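Glucokinase (Leishmania braziliensis MHOM/BR/75/M2904, PDB 6EDI) probably phosphorylates D-glucose at the expense of ATP, as expected of a dimeric glucokinase of the actin-like ATPase superfamily. Local coordinates at residues L158-Y163 and N398-G403; V180-T185 and E364-L369; G203-V208 and S217-V222; E336-F341 and K383-T388; L344-M349 and T388-Q393. All blocks are in the same frame, centred on the assembly; numbering follows the deposited sequence.

Overall arrangement
All five contacts are buried, and they run from near the centre of the molecule outward. Contact 1 is the most central, about 6 Å from the chain centre to its own; contacts 2 and 4 are the most peripheral, at about 21 and 20 Å. Only contacts 3 and 5 are hydrogen-bonded across their segments: they are neighbouring strand pairs of one six-stranded sheet, antiparallel and parallel. Contact 1 relies on close backbone packing of two helices, contacts 2 and 4 on apolar and aromatic side chains. Ala162 of contact 1 packs on contact 3, and Met349 of contact 5 packs on Gly161. Contact 4 shares Thr388 with contact 5; contacts 3 and 4 also reach the second subunit.

Contact 1: L158-Y163 and N398-G403; sequences LEAGAY and NINLLG
The ring of Tyr163 meets Gly403 obliquely, with the glycine carbonyl oxygen near the root of the side chain: Gly403 O lies 3.0 Å from Tyr163 CB and 3.7 Å from Tyr163 CG. The other flat group, the amide of Asn400, brings OD1 to 3.4 Å from Gly161 CA; its distance to Gly161 N is similar, but the angle is too poor for a hydrogen bond. The other end of the amide, ND2, is hydrogen-bonded to Asp157 OD1. With CG beside its own backbone N (chi1 -70°), Asn400 swings its amide toward the other helix. The two short helical segments cross at 77°, their axes 6.5 Å apart, and glycines on both sides permit this closeness. Gly403 CA approaches Ala160 O at 3.0 Å in a CA-H...O contact, with an angle of 157° at the hydrogen. Ile399 lays its CG1 branch 3.3 Å from Gly161 O, while Ala160 CB faces Asn400 O at 3.9 Å. The contact is therefore chiefly backbone and small residues, with Ile399 and the root of Tyr163 at the sides. Tyr163 OH is bonded to Val230 N on strand 227-233. Helix 157-170 turns Leu158 and Ala162 onto strand 205-210, whereas helix 399-409 sends Leu401 and Leu402 to strand 67-75, so the crossing joins elements packed against two different sheets.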
# COMPACT_ATOMS: atom_id res chain seq x y z
N LEU A 158 -0.81 -11.98 -7.81
CA LEU A 158 0.03 -10.81 -8.08
C LEU A 158 1.07 -10.55 -6.98
O LEU A 158 2.10 -9.92 -7.22
CB LEU A 158 -0.82 -9.57 -8.34
CG LEU A 158 -0.75 -9.13 -9.79
CD1 LEU A 158 0.69 -8.86 -10.13
CD2 LEU A 158 -1.30 -10.25 -10.66
N GLU A 159 0.78 -11.03 -5.78
CA GLU A 159 1.75 -10.93 -4.69
C GLU A 159 2.92 -11.84 -5.02
O GLU A 159 4.09 -11.44 -4.97
CB GLU A 159 1.08 -11.31 -3.36
CG GLU A 159 2.00 -11.37 -2.16
CD GLU A 159 1.30 -11.89 -0.93
OE1 GLU A 159 0.14 -12.35 -1.06
OE2 GLU A 159 1.90 -11.84 0.17
N ALA A 160 2.60 -13.07 -5.41
CA ALA A 160 3.63 -14.01 -5.80
C ALA A 160 4.40 -13.50 -7.01
O ALA A 160 5.61 -13.67 -7.09
CB ALA A 160 3.06 -15.40 -6.04
N GLY A 161 3.72 -12.86 -7.95
CA GLY A 161 4.38 -12.33 -9.15
C GLY A 161 5.41 -11.27 -8.82
O GLY A 161 6.53 -11.23 -9.37
N ALA A 162 5.03 -10.38 -7.91
CA ALA A 162 5.92 -9.35 -7.42
C ALA A 162 7.15 -9.95 -6.73
O ALA A 162 8.28 -9.49 -6.95
CB ALA A 162 5.18 -8.42 -6.49
N TYR A 163 6.94 -10.97 -5.91
CA TYR A 163 8.10 -11.66 -5.32
C TYR A 163 9.00 -12.26 -6.41
O TYR A 163 10.22 -12.37 -6.25
CB TYR A 163 7.66 -12.73 -4.31
CG TYR A 163 7.36 -12.20 -2.93
CD1 TYR A 163 8.37 -11.64 -2.14
CD2 TYR A 163 6.08 -12.27 -2.39
CE1 TYR A 163 8.10 -11.14 -0.87
CE2 TYR A 163 5.80 -11.79 -1.11
CZ TYR A 163 6.83 -11.22 -0.36
OH TYR A 163 6.58 -10.72 0.90
N ASN A 398 8.03 -18.38 -15.38
CA ASN A 398 7.09 -18.80 -14.36
C ASN A 398 7.26 -17.92 -13.14
O ASN A 398 7.83 -18.34 -12.13
CB ASN A 398 7.29 -20.28 -14.04
CG ASN A 398 6.98 -21.17 -15.23
OD1 ASN A 398 5.82 -21.43 -15.52
ND2 ASN A 398 8.02 -21.62 -15.93
N ILE A 399 6.79 -16.68 -13.28
CA ILE A 399 7.04 -15.62 -12.30
C ILE A 399 6.43 -15.97 -10.95
O ILE A 399 7.02 -15.67 -9.91
CB ILE A 399 6.54 -14.23 -12.80
CG1 ILE A 399 7.23 -13.11 -12.03
CG2 ILE A 399 5.04 -14.09 -12.67
CD1 ILE A 399 8.67 -13.03 -12.35
N ASN A 400 5.29 -16.65 -10.96
CA ASN A 400 4.63 -16.96 -9.71
C ASN A 400 5.37 -18.05 -8.92
O ASN A 400 5.48 -17.97 -7.71
CB ASN A 400 3.16 -17.33 -9.93
CG ASN A 400 2.32 -16.15 -10.35
OD1 ASN A 400 2.81 -15.02 -10.44
ND2 ASN A 400 1.04 -16.40 -10.61
N LEU A 401 5.87 -19.07 -9.61
CA LEU A 401 6.71 -20.05 -8.93
C LEU A 401 7.95 -19.38 -8.31
O LEU A 401 8.27 -19.60 -7.13
CB LEU A 401 7.09 -21.19 -9.89
CG LEU A 401 5.89 -22.05 -10.28
CD1 LEU A 401 6.30 -23.25 -11.13
CD2 LEU A 401 5.16 -22.54 -9.04
N LEU A 402 8.64 -18.57 -9.11
CA LEU A 402 9.80 -17.82 -8.62
C LEU A 402 9.46 -16.98 -7.39
O LEU A 402 10.28 -16.84 -6.47
CB LEU A 402 10.35 -16.91 -9.73
CG LEU A 402 11.12 -17.59 -10.84
CD1 LEU A 402 11.40 -16.61 -11.96
CD2 LEU A 402 12.42 -18.13 -10.27
N GLY A 403 8.26 -16.42 -7.38
CA GLY A 403 7.83 -15.58 -6.27
C GLY A 403 7.71 -16.32 -4.97
O GLY A 403 7.84 -15.73 -3.88

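Contact 2: V180-T185 and E364-L369; sequences VMWKGT and ENVKRL
Trp182 and Val366 meet where helix 363-373 packs on the outermost strand 178-182. From Trp182 CB, directed at the helix, chi1 (57°) places CG between the backbone N and the carbonyl carbon, and chi2 (75°) turns the benzo edge of the indole to the helix. CE3 comes first, 3.6 Å from Val366 CG1, a methyl lying at the ring edge and in its plane. CZ3 follows, 3.5 Å from Val366 O and 4.0 Å from Leu369 CB. Farthest out, CH2 touches the backbone of Leu369, its CH2 to C distance being 3.9 Å. The leucine side chain crosses the tryptophan at about a right angle. Val366 CG1 also reaches back to Met181 O at 3.6 Å, and Met181 CB sits over one face of the indole, toward its rim. At the end of its chain, Met181 CE lies 4.4 Å from Leu369 CD1. The indole also meets the ring of Phe390, their planes about 30° apart. Met181 and Trp182 both face Phe390 and hydrogen-bond to its backbone, a classic beta bulge in the outermost strand, here covered by a helix.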
# COMPACT_ATOMS: atom_id res chain seq x y z
N VAL A 180 13.55 -1.28 -19.95
CA VAL A 180 13.19 0.04 -19.47
C VAL A 180 12.27 0.73 -20.44
O VAL A 180 12.57 0.83 -21.63
CB VAL A 180 14.43 0.91 -19.25
CG1 VAL A 180 14.04 2.33 -18.84
CG2 VAL A 180 15.31 0.28 -18.21
N MET A 181 11.12 1.19 -19.96
CA MET A 181 10.28 2.04 -20.78
C MET A 181 10.84 3.46 -20.72
O MET A 181 11.05 4.09 -21.76
CB MET A 181 8.83 1.99 -20.30
CG MET A 181 8.23 0.62 -20.41
SD MET A 181 6.60 0.39 -19.67
CE MET A 181 5.72 1.80 -20.35
N TRP A 182 11.07 3.94 -19.50
CA TRP A 182 11.72 5.22 -19.28
C TRP A 182 12.32 5.33 -17.88
O TRP A 182 11.81 4.76 -16.91
CB TRP A 182 10.79 6.39 -19.57
CG TRP A 182 9.51 6.40 -18.78
CD1 TRP A 182 9.37 6.73 -17.46
CD2 TRP A 182 8.20 6.09 -19.27
NE1 TRP A 182 8.04 6.63 -17.10
CE2 TRP A 182 7.31 6.24 -18.19
CE3 TRP A 182 7.70 5.69 -20.51
CZ2 TRP A 182 5.93 6.01 -18.32
CZ3 TRP A 182 6.33 5.47 -20.65
CH2 TRP A 182 5.46 5.64 -19.56
N LYS A 183 13.41 6.06 -17.79
CA LYS A 183 14.14 6.18 -16.55
C LYS A 183 13.60 7.39 -15.80
O LYS A 183 13.41 8.45 -16.38
CB LYS A 183 15.63 6.33 -16.85
CG LYS A 183 16.50 6.55 -15.64
CD LYS A 183 17.95 6.75 -16.07
CE LYS A 183 18.73 7.42 -14.98
NZ LYS A 183 20.20 7.47 -15.27
N GLY A 184 13.32 7.21 -14.52
CA GLY A 184 12.83 8.30 -13.70
C GLY A 184 13.93 9.21 -13.20
O GLY A 184 15.09 8.82 -13.13
N THR A 185 13.55 10.43 -12.83
CA THR A 185 14.51 11.43 -12.38
C THR A 185 15.23 11.05 -11.09
O THR A 185 16.29 11.60 -10.78
CB THR A 185 13.82 12.77 -12.12
OG1 THR A 185 12.70 12.55 -11.26
CG2 THR A 185 13.33 13.38 -13.41
N GLU A 364 7.54 6.38 -30.58
CA GLU A 364 6.46 7.37 -30.55
C GLU A 364 5.41 6.98 -29.52
O GLU A 364 4.92 7.82 -28.77
CB GLU A 364 5.81 7.50 -31.93
CG GLU A 364 5.58 8.94 -32.38
CD GLU A 364 6.82 9.58 -33.00
OE1 GLU A 364 6.75 9.97 -34.19
OE2 GLU A 364 7.85 9.72 -32.31
N ASN A 365 5.07 5.69 -29.49
CA ASN A 365 4.11 5.18 -28.53
C ASN A 365 4.55 5.35 -27.07
O ASN A 365 3.77 5.80 -26.23
CB ASN A 365 3.81 3.71 -28.81
CG ASN A 365 2.96 3.52 -30.05
OD1 ASN A 365 2.39 4.47 -30.56
ND2 ASN A 365 2.88 2.29 -30.53
N VAL A 366 5.79 4.99 -26.78
CA VAL A 366 6.33 5.14 -25.43
C VAL A 366 6.30 6.60 -24.99
O VAL A 366 5.95 6.92 -23.84
CB VAL A 366 7.76 4.59 -25.33
CG1 VAL A 366 8.34 4.86 -23.95
CG2 VAL A 366 7.77 3.12 -25.64
N LYS A 367 6.65 7.49 -25.92
CA LYS A 367 6.63 8.93 -25.70
C LYS A 367 5.23 9.40 -25.33
O LYS A 367 5.05 10.16 -24.38
CB LYS A 367 7.11 9.65 -26.96
CG LYS A 367 7.43 11.12 -26.79
CD LYS A 367 8.40 11.60 -27.87
CE LYS A 367 9.76 10.93 -27.74
NZ LYS A 367 10.79 11.53 -28.63
N ARG A 368 4.24 8.92 -26.08
CA ARG A 368 2.85 9.29 -25.83
C ARG A 368 2.29 8.68 -24.53
O ARG A 368 1.38 9.23 -23.92
CB ARG A 368 1.98 8.91 -27.03
CG ARG A 368 2.40 9.63 -28.31
CD ARG A 368 2.46 11.14 -28.08
NE ARG A 368 1.12 11.66 -27.80
CZ ARG A 368 0.25 12.00 -28.74
NH1 ARG A 368 0.57 11.89 -30.03
NH2 ARG A 368 -0.96 12.44 -28.40
N LEU A 369 2.84 7.53 -24.12
CA LEU A 369 2.47 6.94 -22.85
C LEU A 369 3.01 7.75 -21.69
O LEU A 369 2.30 7.98 -20.70
CB LEU A 369 2.98 5.51 -22.75
CG LEU A 369 2.25 4.49 -23.61
CD1 LEU A 369 2.80 3.10 -23.34
CD2 LEU A 369 0.77 4.54 -23.35

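Contact 3: G203-V208 and S217-V222; sequences GRCMVV and SLIHYV
The guanidinium of Arg204 is gripped from several sides: NE donates to His220 ND1, NH1 to Phe341 O, and NH2 to Ala232 O of the second subunit. The bond to the histidine, 2.9 Å from Arg204 NE to His220 ND1, is nearly straight at 175°. It lies in the guanidinium plane and only 15° out of the ring plane, although the two planes stand 54° apart. The arginine chain, extended from CG to NE, rises across the neighbouring strand on the face that carries Leu218 and His220, with Leu218 CD2 over one face of its guanidinium. The three acceptors, one on each nitrogen, should hold the group against rotation. Further along, paired backbone bonds join the strands. Ile219 N donates to Cys205 O at 2.8 Å and Cys205 N returns one to Ile219 O, and Val207 and Ser217 exchange a second pair. Between them lies the non-hydrogen-bonded pair Met206 and Leu218; Met206 SD lies 4.2 Å from Leu218 CD1 where the side chains cross nearly at right angles. On the other face, Cys205 CB packs 4.0 Å from Ile219 CB, and Val207 CB lies 3.7 Å from Ser217 OG. That hydroxyl is bonded to Leu158 O on helix 157-170, which covers this face. The whole is an antiparallel beta hairpin, strands 205-210 and 214-222, whose arginine end also takes part in the dimer interface.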
# COMPACT_ATOMS: atom_id res chain seq x y z
N GLY A 203 14.05 0.50 -3.18
CA GLY A 203 12.91 1.38 -3.10
C GLY A 203 11.66 0.61 -3.47
O GLY A 203 11.72 -0.59 -3.77
N ARG A 204 10.51 1.28 -3.44
CA ARG A 204 9.28 0.58 -3.76
C ARG A 204 9.21 0.27 -5.23
O ARG A 204 9.64 1.06 -6.08
CB ARG A 204 8.05 1.40 -3.37
CG ARG A 204 7.71 1.37 -1.90
CD ARG A 204 6.59 2.36 -1.59
NE ARG A 204 6.20 2.31 -0.18
CZ ARG A 204 5.34 3.15 0.36
NH1 ARG A 204 4.80 4.09 -0.40
NH2 ARG A 204 5.02 3.05 1.64
N CYS A 205 8.62 -0.88 -5.52
CA CYS A 205 8.30 -1.27 -6.87
C CYS A 205 6.78 -1.51 -6.96
O CYS A 205 6.24 -2.40 -6.29
CB CYS A 205 9.08 -2.53 -7.25
SG CYS A 205 8.67 -3.14 -8.87
N MET A 206 6.09 -0.72 -7.76
CA MET A 206 4.67 -0.91 -7.99
C MET A 206 4.47 -1.83 -9.19
O MET A 206 5.01 -1.58 -10.27
CB MET A 206 3.97 0.44 -8.21
CG MET A 206 2.49 0.32 -8.53
SD MET A 206 1.56 -0.31 -7.13
CE MET A 206 0.20 -1.07 -8.01
N VAL A 207 3.73 -2.91 -8.98
CA VAL A 207 3.57 -3.93 -10.03
C VAL A 207 2.13 -3.97 -10.51
O VAL A 207 1.20 -4.10 -9.71
CB VAL A 207 3.93 -5.31 -9.51
CG1 VAL A 207 3.84 -6.33 -10.62
CG2 VAL A 207 5.35 -5.29 -8.90
N VAL A 208 1.94 -3.83 -11.83
CA VAL A 208 0.62 -3.94 -12.45
C VAL A 208 0.70 -4.98 -13.57
O VAL A 208 1.72 -5.05 -14.26
CB VAL A 208 0.17 -2.57 -13.00
CG1 VAL A 208 -1.09 -2.71 -13.82
CG2 VAL A 208 -0.06 -1.62 -11.86
N SER A 217 0.13 -5.15 -7.13
CA SER A 217 0.78 -5.46 -5.86
C SER A 217 1.95 -4.51 -5.68
O SER A 217 2.41 -3.86 -6.63
CB SER A 217 1.25 -6.93 -5.82
OG SER A 217 2.07 -7.24 -6.93
N LEU A 218 2.44 -4.40 -4.46
CA LEU A 218 3.52 -3.47 -4.21
C LEU A 218 4.64 -4.17 -3.48
O LEU A 218 4.41 -4.80 -2.43
CB LEU A 218 3.02 -2.27 -3.39
CG LEU A 218 4.08 -1.27 -2.94
CD1 LEU A 218 4.39 -0.25 -4.05
CD2 LEU A 218 3.70 -0.60 -1.63
N ILE A 219 5.85 -4.07 -4.03
CA ILE A 219 7.02 -4.52 -3.31
C ILE A 219 7.48 -3.31 -2.50
O ILE A 219 7.93 -2.30 -3.05
CB ILE A 219 8.16 -4.97 -4.23
CG1 ILE A 219 7.66 -5.94 -5.31
CG2 ILE A 219 9.28 -5.63 -3.39
CD1 ILE A 219 8.73 -6.40 -6.26
N HIS A 220 7.32 -3.40 -1.19
CA HIS A 220 7.72 -2.28 -0.32
C HIS A 220 9.12 -2.55 0.23
O HIS A 220 9.37 -3.64 0.75
CB HIS A 220 6.72 -2.12 0.83
CG HIS A 220 7.14 -1.11 1.86
ND1 HIS A 220 7.22 0.23 1.59
CD2 HIS A 220 7.49 -1.26 3.16
CE1 HIS A 220 7.61 0.88 2.68
NE2 HIS A 220 7.77 -0.01 3.65
N TYR A 221 10.03 -1.59 0.07
CA TYR A 221 11.37 -1.74 0.61
C TYR A 221 11.41 -1.19 2.03
O TYR A 221 10.87 -0.12 2.29
CB TYR A 221 12.43 -1.02 -0.24
CG TYR A 221 13.78 -1.04 0.43
CD1 TYR A 221 14.52 -2.22 0.51
CD2 TYR A 221 14.32 0.10 0.99
CE1 TYR A 221 15.74 -2.25 1.14
CE2 TYR A 221 15.55 0.08 1.62
CZ TYR A 221 16.25 -1.10 1.69
OH TYR A 221 17.48 -1.13 2.30
N VAL A 222 12.04 -1.95 2.92
CA VAL A 222 12.09 -1.65 4.35
C VAL A 222 13.53 -1.34 4.78
O VAL A 222 14.35 -2.25 4.95
CB VAL A 222 11.56 -2.83 5.19
CG1 VAL A 222 11.65 -2.48 6.66
CG2 VAL A 222 10.12 -3.21 4.81

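Contact 4: E336-F341 and K383-T388; sequences ETTMQF and KFLSRT
A Met-aromatic contact fastens the last turns of helix 317-341 to the loop between helix 377-382 and strand 389-393. Met339 CE lies over one face of the Phe384 ring, offset toward the rim, 4.1 Å from the centroid and 18° off the normal. The sulfur stands more obliquely, Met339 SD being 4.5 Å from the Phe384 centroid and 41° off the normal. Bends at chi2 (65°) and chi3 fold the methionine so that its methyl lies over the ring face, a CH-pi contact, while SD packs 3.8 Å from Phe384 CB and 4.2 Å from Leu385 CD1. The preceding residue, Thr338, turns CG2 to the loop, where it touches Leu385 CA at 3.7 Å and Thr388 OG1 at 3.4 Å. The two threonine side chains lie alongside, pointing opposite ways, and their hydroxyls bond to carbonyls elsewhere, Thr338 OG1 to Thr334 O and Thr388 OG1 to Pro343 O. Met378 of helix 377-382 packs on Met339, Phe384 and Leu385, while Phe341 on the helix rests against Met206 of strand 205-210.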
# COMPACT_ATOMS: atom_id res chain seq x y z
N GLU A 336 -2.08 7.25 -11.04
CA GLU A 336 -2.63 7.19 -9.68
C GLU A 336 -1.78 6.35 -8.71
O GLU A 336 -1.54 6.76 -7.58
CB GLU A 336 -4.08 6.67 -9.69
CG GLU A 336 -5.08 7.54 -10.47
CD GLU A 336 -4.95 9.04 -10.21
OE1 GLU A 336 -4.59 9.48 -9.10
OE2 GLU A 336 -5.24 9.80 -11.16
N THR A 337 -1.31 5.18 -9.15
CA THR A 337 -0.55 4.32 -8.24
C THR A 337 0.83 4.92 -7.95
O THR A 337 1.34 4.82 -6.83
CB THR A 337 -0.44 2.86 -8.75
OG1 THR A 337 0.30 2.83 -9.99
CG2 THR A 337 -1.83 2.28 -8.97
N THR A 338 1.40 5.57 -8.97
CA THR A 338 2.70 6.20 -8.86
C THR A 338 2.62 7.36 -7.87
O THR A 338 3.50 7.54 -7.02
CB THR A 338 3.20 6.70 -10.22
OG1 THR A 338 3.35 5.58 -11.11
CG2 THR A 338 4.52 7.43 -10.10
N MET A 339 1.56 8.15 -7.97
CA MET A 339 1.39 9.20 -6.97
C MET A 339 1.15 8.63 -5.56
O MET A 339 1.76 9.10 -4.61
CB MET A 339 0.25 10.16 -7.37
CG MET A 339 0.09 11.33 -6.40
SD MET A 339 1.51 12.43 -6.38
CE MET A 339 1.99 12.31 -4.66
N GLN A 340 0.29 7.64 -5.39
CA GLN A 340 -0.01 7.21 -4.02
C GLN A 340 1.17 6.58 -3.32
O GLN A 340 1.37 6.78 -2.12
CB GLN A 340 -1.15 6.21 -3.98
CG GLN A 340 -2.48 6.74 -4.42
CD GLN A 340 -3.48 5.63 -4.50
OE1 GLN A 340 -3.66 5.01 -5.56
NE2 GLN A 340 -4.10 5.31 -3.37
N PHE A 341 1.94 5.79 -4.05
CA PHE A 341 3.03 5.03 -3.46
C PHE A 341 4.43 5.63 -3.64
O PHE A 341 5.41 5.14 -3.01
CB PHE A 341 3.00 3.62 -4.07
CG PHE A 341 1.73 2.87 -3.79
CD1 PHE A 341 1.34 2.61 -2.48
CD2 PHE A 341 0.95 2.37 -4.84
CE1 PHE A 341 0.19 1.89 -2.20
CE2 PHE A 341 -0.22 1.65 -4.59
CZ PHE A 341 -0.61 1.41 -3.26
N LYS A 383 6.04 17.46 -10.39
CA LYS A 383 6.95 16.45 -10.97
C LYS A 383 7.15 15.22 -10.09
O LYS A 383 8.26 14.67 -10.03
CB LYS A 383 8.33 17.05 -11.31
CG LYS A 383 8.48 17.70 -12.69
CD LYS A 383 7.50 18.81 -12.92
CE LYS A 383 7.35 19.11 -14.41
NZ LYS A 383 5.92 19.10 -14.87
N PHE A 384 6.10 14.78 -9.40
CA PHE A 384 6.19 13.60 -8.53
C PHE A 384 6.33 12.31 -9.32
O PHE A 384 7.12 11.43 -8.97
CB PHE A 384 4.94 13.48 -7.65
CG PHE A 384 4.98 14.31 -6.40
CD1 PHE A 384 5.91 14.06 -5.40
CD2 PHE A 384 4.04 15.32 -6.19
CE1 PHE A 384 5.92 14.82 -4.22
CE2 PHE A 384 4.06 16.08 -5.03
CZ PHE A 384 4.99 15.83 -4.05
N LEU A 385 5.54 12.20 -10.39
CA LEU A 385 5.41 10.93 -11.11
C LEU A 385 6.63 10.62 -11.98
O LEU A 385 7.00 9.45 -12.17
CB LEU A 385 4.11 10.91 -11.93
CG LEU A 385 2.77 10.92 -11.17
CD1 LEU A 385 2.48 12.23 -10.44
CD2 LEU A 385 1.63 10.63 -12.10
N SER A 386 7.28 11.66 -12.49
CA SER A 386 8.45 11.49 -13.36
C SER A 386 9.68 11.00 -12.59
O SER A 386 10.72 10.71 -13.19
CB SER A 386 8.77 12.79 -14.08
OG SER A 386 8.95 13.84 -13.15
N ARG A 387 9.57 10.91 -11.26
CA ARG A 387 10.66 10.35 -10.45
C ARG A 387 10.82 8.86 -10.68
O ARG A 387 11.89 8.30 -10.42
CB ARG A 387 10.41 10.61 -8.97
CG ARG A 387 10.28 12.08 -8.60
CD ARG A 387 9.97 12.21 -7.12
NE ARG A 387 9.88 13.61 -6.67
CZ ARG A 387 9.72 13.97 -5.41
NH1 ARG A 387 9.65 13.03 -4.47
NH2 ARG A 387 9.64 15.25 -5.07
N THR A 388 9.75 8.23 -11.17
CA THR A 388 9.65 6.77 -11.24
C THR A 388 10.15 6.18 -12.55
O THR A 388 9.78 6.62 -13.64
CB THR A 388 8.19 6.31 -10.96
OG1 THR A 388 7.80 6.75 -9.65
CG2 THR A 388 8.06 4.79 -11.05

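Contact 5: L344-M349 and T388-Q393; sequences LTCVLM and TTFLRQ
Strands 345-348 and 389-393 run parallel, 21° apart in direction, joined from Leu344 to Gln393 by five backbone hydrogen bonds that include Leu391 N to Cys346 O at 2.8 Å and Leu348 N to Leu391 O. On one face, Cys346 sits on the Phe390 ring: its CB is above the centre, 3.7 Å from the centroid and 8° off the normal, a CH-pi contact. Its sulfur adds a sulfur-aromatic one, with Cys346 SG 3.6 Å from Phe390 CE2. With SG opposite the backbone N (chi1 173°), the thiol leans over the ring. Leu348 CD1 approaches the same ring obliquely, 3.8 Å from Phe390 CD2. The opposite face brings together Val347 and Leu391, where Val347 CG2 lies 4.2 Å from Leu391 CB. At the far end, Gln393 OE1 comes 3.3 Å from Met349 CB, and that oxygen is bonded to Gly350 N while NE2 reaches Ser395 O. A water closes the other end, donating to Leu344 O at 2.9 Å and accepting from Thr389 OG1, which also serves Gly184 N. Strand 345-348 has strand 205-210 on its other side and strand 389-393 has 178-182, so the pair lies inside the sheet. Helix 317-341 covers the Phe390 face through Thr334 and Thr338, and helix 187-190 places Trp187 on Thr345 and Thr389.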
# COMPACT_ATOMS: atom_id res chain seq x y z
N LEU A 344 10.06 3.81 -6.54
CA LEU A 344 11.30 3.94 -7.30
C LEU A 344 11.07 3.42 -8.72
O LEU A 344 11.52 4.01 -9.71
CB LEU A 344 12.41 3.11 -6.63
CG LEU A 344 13.83 3.16 -7.21
CD1 LEU A 344 14.28 4.61 -7.42
CD2 LEU A 344 14.83 2.36 -6.34
N THR A 345 10.35 2.31 -8.80
CA THR A 345 10.08 1.69 -10.08
C THR A 345 8.62 1.32 -10.20
O THR A 345 7.91 1.13 -9.20
CB THR A 345 10.92 0.42 -10.29
OG1 THR A 345 10.59 -0.53 -9.26
CG2 THR A 345 12.42 0.73 -10.26
N CYS A 346 8.16 1.22 -11.43
CA CYS A 346 6.85 0.66 -11.69
C CYS A 346 7.04 -0.35 -12.80
O CYS A 346 7.67 -0.05 -13.81
CB CYS A 346 5.86 1.73 -12.13
SG CYS A 346 4.28 1.09 -12.67
N VAL A 347 6.51 -1.55 -12.59
CA VAL A 347 6.68 -2.65 -13.53
C VAL A 347 5.35 -3.03 -14.17
O VAL A 347 4.36 -3.29 -13.48
CB VAL A 347 7.25 -3.88 -12.83
CG1 VAL A 347 7.14 -5.10 -13.75
CG2 VAL A 347 8.69 -3.63 -12.41
N LEU A 348 5.34 -3.09 -15.50
CA LEU A 348 4.17 -3.55 -16.23
C LEU A 348 4.49 -4.95 -16.70
O LEU A 348 5.47 -5.16 -17.41
CB LEU A 348 3.87 -2.63 -17.42
CG LEU A 348 3.19 -1.28 -17.22
CD1 LEU A 348 3.96 -0.40 -16.28
CD2 LEU A 348 2.99 -0.56 -18.58
N MET A 349 3.68 -5.93 -16.29
CA MET A 349 4.03 -7.32 -16.58
C MET A 349 2.86 -8.22 -16.94
O MET A 349 1.72 -7.76 -17.08
CB MET A 349 4.84 -7.89 -15.41
CG MET A 349 4.03 -8.27 -14.18
SD MET A 349 5.14 -8.81 -12.85
CE MET A 349 4.12 -9.93 -11.93
N THR A 388 9.75 8.23 -11.17
CA THR A 388 9.65 6.77 -11.24
C THR A 388 10.15 6.18 -12.55
O THR A 388 9.78 6.62 -13.64
CB THR A 388 8.19 6.31 -10.96
OG1 THR A 388 7.80 6.75 -9.65
CG2 THR A 388 8.06 4.79 -11.05
N THR A 389 11.00 5.16 -12.44
CA THR A 389 11.50 4.40 -13.58
C THR A 389 10.48 3.33 -13.94
O THR A 389 10.08 2.55 -13.07
CB THR A 389 12.86 3.75 -13.22
OG1 THR A 389 13.83 4.78 -13.00
CG2 THR A 389 13.35 2.82 -14.32
N PHE A 390 10.02 3.31 -15.19
CA PHE A 390 9.05 2.31 -15.64
C PHE A 390 9.72 1.19 -16.40
O PHE A 390 10.62 1.44 -17.21
CB PHE A 390 7.95 2.91 -16.51
CG PHE A 390 6.79 3.47 -15.73
CD1 PHE A 390 6.98 4.47 -14.79
CD2 PHE A 390 5.50 3.01 -15.96
CE1 PHE A 390 5.91 4.99 -14.08
CE2 PHE A 390 4.43 3.52 -15.27
CZ PHE A 390 4.62 4.51 -14.32
N LEU A 391 9.30 -0.03 -16.12
CA LEU A 391 9.83 -1.23 -16.76
C LEU A 391 8.68 -2.06 -17.34
O LEU A 391 7.55 -1.97 -16.88
CB LEU A 391 10.62 -2.09 -15.76
CG LEU A 391 11.75 -1.47 -14.94
CD1 LEU A 391 12.37 -2.55 -14.06
CD2 LEU A 391 12.81 -0.84 -15.84
N ARG A 392 9.02 -2.89 -18.33
CA ARG A 392 8.08 -3.72 -19.08
C ARG A 392 8.62 -5.13 -19.16
O ARG A 392 9.76 -5.32 -19.56
CB ARG A 392 8.10 -3.24 -20.52
CG ARG A 392 6.88 -2.63 -21.03
CD ARG A 392 7.24 -2.12 -22.39
NE ARG A 392 7.68 -3.24 -23.21
CZ ARG A 392 8.63 -3.16 -24.13
NH1 ARG A 392 9.23 -2.00 -24.34
NH2 ARG A 392 8.95 -4.23 -24.83
N GLN A 393 7.79 -6.13 -18.87
CA GLN A 393 8.21 -7.52 -19.08
C GLN A 393 8.33 -7.83 -20.57
O GLN A 393 7.45 -7.48 -21.35
CB GLN A 393 7.22 -8.49 -18.44
CG GLN A 393 7.80 -9.90 -18.34
CD GLN A 393 6.88 -10.89 -17.68
OE1 GLN A 393 5.85 -10.52 -17.11
NE2 GLN A 393 7.23 -12.18 -17.79
O HOH W 1 13.50 6.00 -10.52